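Local atomic coordinates of fusion protein of Nuclear RNA export factor 2 and Protein panoramix (Drosophila melanogaster, PDB entry 6IEW), a protein that joins the UBA-like domain of an NXF-family export factor to its binding region from Panoramix, partners in a complex that silences transposons cotranscriptionally in the ovary. Residues L13-V18 and S28-A33; K42-K47 and H51-L56. All coordinates share one frame; numbering follows the deposited sequence. Where two conformers were deposited one is given.

Interaction 1: residues L13-V18 and S28-A33; sequences LLFQEV and SIVEEA
Phe15 meets helix 23-32 through two branched side chains that share the length of its ring. CG2 of Val30 sits at the root of the ring, 3.6 Å from Phe15 CG and almost as near Phe15 CB. CG2 of Ile29 takes the far end, 3.6 Å from Phe15 CZ, and both methyl groups approach the ring plane obliquely. The Phe15 side chain runs antiparallel to that of Val30 and at roughly a right angle to that of Ile29. With CG anti to the backbone N (chi1 174°), the ring leaves helix 4-19 and reaches toward the neighbouring helix, where the CA atoms of Phe15 and Val30 are 7.5 Å apart. All three residues are buried and the contact across the segments is wholly apolar, with packing rather than polar bonding fixing the spacing of the helices. In the next shell Leu21 touches both Phe15 and Ile29, Trp35 lies against Val30, and Ala40 and Leu41 bring helix 37-49 to the Phe15 ring. Further along helix 4-19, Glu17 and the carbonyl of Val18 bind Arg80 of the fused Panoramix part. This is part of the helix-helix core of the compact three-helix UBA-like fold, here the TAP-C domain of Nxf2.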
loop_
_atom_site.group_PDB
_atom_site.type_symbol
_atom_site.label_atom_id
_atom_site.label_comp_id
_atom_site.label_asym_id
_atom_site.label_seq_id
_atom_site.Cartn_x
_atom_site.Cartn_y
_atom_site.Cartn_z
ATOM N N LEU A 13 3.083 -8.260 -1.288
ATOM C CA LEU A 13 1.959 -8.315 -2.221
ATOM C C LEU A 13 0.641 -7.923 -1.559
ATOM O O LEU A 13 -0.218 -7.319 -2.205
ATOM C CB LEU A 13 1.855 -9.697 -2.867
ATOM C CG LEU A 13 2.839 -10.038 -3.986
ATOM C CD1 LEU A 13 2.299 -11.178 -4.838
ATOM C CD2 LEU A 13 3.109 -8.810 -4.836
ATOM N N LEU A 14 0.445 -8.288 -0.290
ATOM C CA LEU A 14 -0.721 -7.831 0.464
ATOM C C LEU A 14 -0.869 -6.319 0.356
ATOM O O LEU A 14 -1.946 -5.798 0.038
ATOM C CB LEU A 14 -0.507 -8.204 1.930
ATOM C CG LEU A 14 -1.517 -8.870 2.858
ATOM C CD1 LEU A 14 -2.512 -9.736 2.107
ATOM C CD2 LEU A 14 -0.716 -9.695 3.857
ATOM N N PHE A 15 0.224 -5.601 0.600
ATOM C CA PHE A 15 0.204 -4.146 0.551
ATOM C C PHE A 15 0.125 -3.648 -0.885
ATOM O O PHE A 15 -0.598 -2.684 -1.177
ATOM C CB PHE A 15 1.459 -3.622 1.248
ATOM C CG PHE A 15 1.652 -2.141 1.143
ATOM C CD1 PHE A 15 1.109 -1.291 2.092
ATOM C CD2 PHE A 15 2.408 -1.600 0.114
ATOM C CE1 PHE A 15 1.300 0.075 2.005
ATOM C CE2 PHE A 15 2.603 -0.232 0.021
ATOM C CZ PHE A 15 2.046 0.605 0.969
ATOM N N GLN A 16 0.864 -4.291 -1.794
ATOM C CA GLN A 16 0.832 -3.880 -3.192
ATOM C C GLN A 16 -0.569 -4.011 -3.777
ATOM O O GLN A 16 -1.009 -3.150 -4.548
ATOM C CB GLN A 16 1.838 -4.691 -4.016
ATOM C CG GLN A 16 1.903 -4.256 -5.481
ATOM C CD GLN A 16 3.072 -4.855 -6.245
ATOM O OE1 GLN A 16 3.189 -6.069 -6.374
ATOM N NE2 GLN A 16 3.936 -3.995 -6.770
ATOM N N GLU A 17 -1.286 -5.081 -3.420
ATOM C CA GLU A 17 -2.619 -5.294 -3.973
ATOM C C GLU A 17 -3.585 -4.206 -3.519
ATOM O O GLU A 17 -4.412 -3.732 -4.305
ATOM C CB GLU A 17 -3.134 -6.680 -3.578
ATOM C CG GLU A 17 -4.418 -7.109 -4.284
ATOM C CD GLU A 17 -5.673 -6.545 -3.637
ATOM O OE1 GLU A 17 -5.640 -6.243 -2.425
ATOM O OE2 GLU A 17 -6.693 -6.402 -4.345
ATOM N N VAL A 18 -3.495 -3.801 -2.252
ATOM C CA VAL A 18 -4.395 -2.773 -1.733
ATOM C C VAL A 18 -4.116 -1.431 -2.393
ATOM O O VAL A 18 -5.036 -0.738 -2.843
ATOM C CB VAL A 18 -4.283 -2.684 -0.201
ATOM C CG1 VAL A 18 -5.065 -1.478 0.322
ATOM C CG2 VAL A 18 -4.767 -3.975 0.438
ATOM N N SER A 28 9.786 0.111 -0.082
ATOM C CA SER A 28 10.137 1.239 0.773
ATOM C C SER A 28 9.185 1.362 1.959
ATOM O O SER A 28 9.615 1.466 3.113
ATOM C CB SER A 28 10.127 2.522 -0.060
ATOM O OG SER A 28 10.292 3.663 0.759
ATOM N N ILE A 29 7.881 1.332 1.691
ATOM C CA ILE A 29 6.905 1.588 2.742
ATOM C C ILE A 29 6.777 0.395 3.680
ATOM O O ILE A 29 6.736 0.558 4.906
ATOM C CB ILE A 29 5.559 1.998 2.123
ATOM C CG1 ILE A 29 5.722 3.318 1.361
ATOM C CG2 ILE A 29 4.483 2.120 3.202
ATOM C CD1 ILE A 29 4.529 3.684 0.502
ATOM N N VAL A 30 6.717 -0.818 3.129
ATOM C CA VAL A 30 6.554 -2.006 3.965
ATOM C C VAL A 30 7.756 -2.187 4.884
ATOM O O VAL A 30 7.607 -2.498 6.073
ATOM C CB VAL A 30 6.288 -3.244 3.088
ATOM C CG1 VAL A 30 6.427 -4.534 3.894
ATOM C CG2 VAL A 30 4.902 -3.150 2.462
ATOM N N GLU A 31 8.966 -1.989 4.357
ATOM C CA GLU A 31 10.152 -2.132 5.197
ATOM C C GLU A 31 10.210 -1.047 6.266
ATOM O O GLU A 31 10.575 -1.321 7.414
ATOM C CB GLU A 31 11.423 -2.148 4.343
ATOM C CG GLU A 31 11.568 -3.414 3.516
ATOM C CD GLU A 31 12.927 -3.546 2.844
ATOM O OE1 GLU A 31 13.686 -2.554 2.807
ATOM O OE2 GLU A 31 13.233 -4.654 2.358
ATOM N N GLU A 32 9.843 0.190 5.914
ATOM C CA GLU A 32 9.861 1.264 6.901
ATOM C C GLU A 32 8.849 1.021 8.012
ATOM O O GLU A 32 9.073 1.433 9.158
ATOM C CB GLU A 32 9.625 2.614 6.217
ATOM C CG GLU A 32 9.772 3.823 7.140
ATOM C CD GLU A 32 9.552 5.145 6.422
ATOM O OE1 GLU A 32 9.849 5.228 5.211
ATOM O OE2 GLU A 32 9.076 6.100 7.072
ATOM N N ALA A 33 7.741 0.349 7.704
ATOM C CA ALA A 33 6.715 0.027 8.686
ATOM C C ALA A 33 6.986 -1.285 9.405
ATOM O O ALA A 33 6.110 -1.783 10.121
ATOM C CB ALA A 33 5.336 -0.007 8.023
#

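Interaction 2: residues K42-K47 and H51-L56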
loop_
_atom_site.group_PDB
_atom_site.type_symbol
_atom_site.label_atom_id
_atom_site.label_comp_id
_atom_site.label_asym_id
_atom_site.label_seq_id
_atom_site.Cartn_x
_atom_site.Cartn_y
_atom_site.Cartn_z
ATOM N N LYS A 42 -1.178 2.910 6.928
ATOM C CA LYS A 42 -1.179 4.225 7.559
ATOM C C LYS A 42 0.012 5.056 7.103
ATOM O O LYS A 42 -0.109 6.270 6.882
ATOM C CB LYS A 42 -1.154 4.080 9.081
ATOM C CG LYS A 42 -2.402 3.468 9.678
ATOM C CD LYS A 42 -2.280 3.394 11.188
ATOM C CE LYS A 42 -3.539 2.823 11.815
ATOM N NZ LYS A 42 -3.407 2.712 13.297
ATOM N N LEU A 43 1.178 4.423 6.978
ATOM C CA LEU A 43 2.369 5.141 6.544
ATOM C C LEU A 43 2.224 5.634 5.111
ATOM O O LEU A 43 2.637 6.754 4.788
ATOM C CB LEU A 43 3.594 4.240 6.699
ATOM C CG LEU A 43 4.931 4.849 6.291
ATOM C CD1 LEU A 43 5.217 6.120 7.076
ATOM C CD2 LEU A 43 6.055 3.841 6.474
ATOM N N PHE A 44 1.633 4.815 4.239
ATOM C CA PHE A 44 1.362 5.251 2.871
ATOM C C PHE A 44 0.475 6.490 2.855
ATOM O O PHE A 44 0.745 7.453 2.127
ATOM C CB PHE A 44 0.710 4.114 2.082
ATOM C CG PHE A 44 -0.010 4.572 0.840
ATOM C CD1 PHE A 44 0.660 5.265 -0.160
ATOM C CD2 PHE A 44 -1.358 4.302 0.671
ATOM C CE1 PHE A 44 -0.010 5.688 -1.298
ATOM C CE2 PHE A 44 -2.030 4.713 -0.463
ATOM C CZ PHE A 44 -1.359 5.413 -1.448
ATOM N N ILE A 45 -0.594 6.478 3.652
ATOM C CA ILE A 45 -1.513 7.615 3.679
ATOM C C ILE A 45 -0.805 8.875 4.164
ATOM O O ILE A 45 -1.010 9.970 3.621
ATOM C CB ILE A 45 -2.757 7.266 4.516
ATOM C CG1 ILE A 45 -3.582 6.209 3.785
ATOM C CG2 ILE A 45 -3.584 8.512 4.805
ATOM C CD1 ILE A 45 -4.547 5.482 4.675
ATOM N N GLN A 46 0.051 8.741 5.179
ATOM C CA GLN A 46 0.779 9.898 5.687
ATOM C C GLN A 46 1.770 10.420 4.656
ATOM O O GLN A 46 1.822 11.625 4.382
ATOM C CB GLN A 46 1.495 9.541 6.988
ATOM C CG GLN A 46 2.214 10.723 7.618
ATOM C CD GLN A 46 1.253 11.814 8.038
ATOM O OE1 GLN A 46 0.279 11.556 8.745
ATOM N NE2 GLN A 46 1.512 13.038 7.594
ATOM N N LYS A 47 2.572 9.520 4.074
ATOM C CA LYS A 47 3.519 9.932 3.042
ATOM C C LYS A 47 2.802 10.585 1.869
ATOM O O LYS A 47 3.284 11.578 1.308
ATOM C CB LYS A 47 4.319 8.725 2.559
ATOM C CG LYS A 47 5.350 8.209 3.545
ATOM C CD LYS A 47 5.925 6.882 3.049
ATOM C CE LYS A 47 7.112 6.413 3.877
ATOM N NZ LYS A 47 8.396 7.034 3.444
ATOM N N HIS A 51 3.220 14.724 0.305
ATOM C CA HIS A 51 3.796 14.870 -1.035
ATOM C C HIS A 51 5.089 14.080 -1.206
ATOM O O HIS A 51 6.002 14.502 -1.922
ATOM C CB HIS A 51 3.950 16.338 -1.443
ATOM C CG HIS A 51 2.647 17.064 -1.503
ATOM N ND1 HIS A 51 1.623 16.675 -2.339
ATOM C CD2 HIS A 51 2.191 18.141 -0.821
ATOM C CE1 HIS A 51 0.594 17.487 -2.176
ATOM N NE2 HIS A 51 0.911 18.382 -1.258
ATOM N N GLU A 52 5.164 12.915 -0.564
ATOM C CA GLU A 52 6.328 12.047 -0.664
ATOM C C GLU A 52 6.101 10.837 -1.560
ATOM O O GLU A 52 7.008 10.012 -1.702
ATOM C CB GLU A 52 6.789 11.610 0.733
ATOM C CG GLU A 52 7.467 12.730 1.516
ATOM C CD GLU A 52 7.539 12.453 3.004
ATOM O OE1 GLU A 52 7.118 11.359 3.432
ATOM O OE2 GLU A 52 8.012 13.338 3.748
ATOM N N ILE A 53 4.927 10.716 -2.176
ATOM C CA ILE A 53 4.640 9.624 -3.106
ATOM C C ILE A 53 4.559 10.196 -4.517
ATOM O O ILE A 53 3.556 10.837 -4.870
ATOM C CB ILE A 53 3.344 8.888 -2.738
ATOM C CG1 ILE A 53 3.377 8.413 -1.281
ATOM C CG2 ILE A 53 3.122 7.703 -3.679
ATOM C CD1 ILE A 53 4.402 7.323 -1.004
ATOM N N PRO A 54 5.573 9.995 -5.355
ATOM C CA PRO A 54 5.522 10.537 -6.716
ATOM C C PRO A 54 4.380 9.934 -7.521
ATOM O O PRO A 54 3.926 8.820 -7.255
ATOM C CB PRO A 54 6.875 10.127 -7.312
ATOM C CG PRO A 54 7.759 9.879 -6.125
ATOM C CD PRO A 54 6.854 9.323 -5.072
ATOM N N ASP A 55 3.922 10.692 -8.523
ATOM C CA ASP A 55 2.948 10.170 -9.476
ATOM C C ASP A 55 3.386 8.819 -10.034
ATOM O O ASP A 55 2.572 7.899 -10.172
ATOM C CB ASP A 55 2.770 11.147 -10.640
ATOM C CG ASP A 55 1.807 12.277 -10.337
ATOM O OD1 ASP A 55 1.360 12.414 -9.181
ATOM O OD2 ASP A 55 1.490 13.034 -11.280
ATOM N N LEU A 56 4.672 8.679 -10.365
ATOM C CA LEU A 56 5.139 7.453 -11.001
ATOM C C LEU A 56 5.107 6.247 -10.071
ATOM O O LEU A 56 5.317 5.123 -10.540
ATOM C CB LEU A 56 6.541 7.637 -11.606
ATOM C CG LEU A 56 7.752 8.021 -10.746
ATOM C CD1 LEU A 56 8.234 6.880 -9.854
ATOM C CD2 LEU A 56 8.887 8.474 -11.651
HETATM O O HOH W 1 9.050 9.683 3.255
#
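Lys47 turns CG anti to its own carbonyl carbon (chi1 -72°) and bends only at the last torsion (chi4 -84°), while Glu52 also starts with CG beside its backbone N and then extends. In the conformer of Glu52 described here, one of two, the chains cross at about a right angle, with Glu52 OE1 lying 3.6 Å from Lys47 CG. Lys47 NZ and Glu52 OE1 stay 4.5 Å apart, beyond a salt bridge. A water spans the gap in this conformer, accepting from Lys47 NZ at 2.7 Å and donating to Glu52 OE1 at 2.6 Å. The direct ionic partner of Lys47 is Glu32 on helix 23-32, which probably helps to steady the amine. On the inner side, just beyond the helix end, Ile53 CD1 packs 3.8 Å from Lys47 CB, and Ile53 CG1 comes obliquely to the Phe44 ring, 4.3 Å from Phe44 CD1; Leu21 and Phe58 touch both of these apolar side chains. Glu52 N donates to Lys47 O at 3.0 Å with an N-H...O angle of 161°. This 6→1 bond and that from His51 N to Asn48 O, with His51 as C' at positive phi, make the Schellman motif that ends helix 37-49 of the Nxf2 UBA-like domain.

In the fold
Read from the N terminus, the chain illustrates how a small helical domain can be built from contacts in series. Interaction 1 closes first, bringing helix 23-32 back against helix 4-19 across the turn that contains Leu21. Interaction 2 opens only afterwards and closes a much shorter loop, where residues 51-56 fold back on the end of helix 37-49. The loops neither nest nor cross, yet their contacts, centred 12 Å apart, touch: a salt bridge joins them, Leu43 packs on helix 23-32, and Phe15 meets Phe44. Interaction 1 thus joins the first two Nxf2 helices, interaction 2 the third and its following segment, and the touching side chains join the two; in that segment Asp55 pairs with Arg74 of the fused Panoramix helix 70-93.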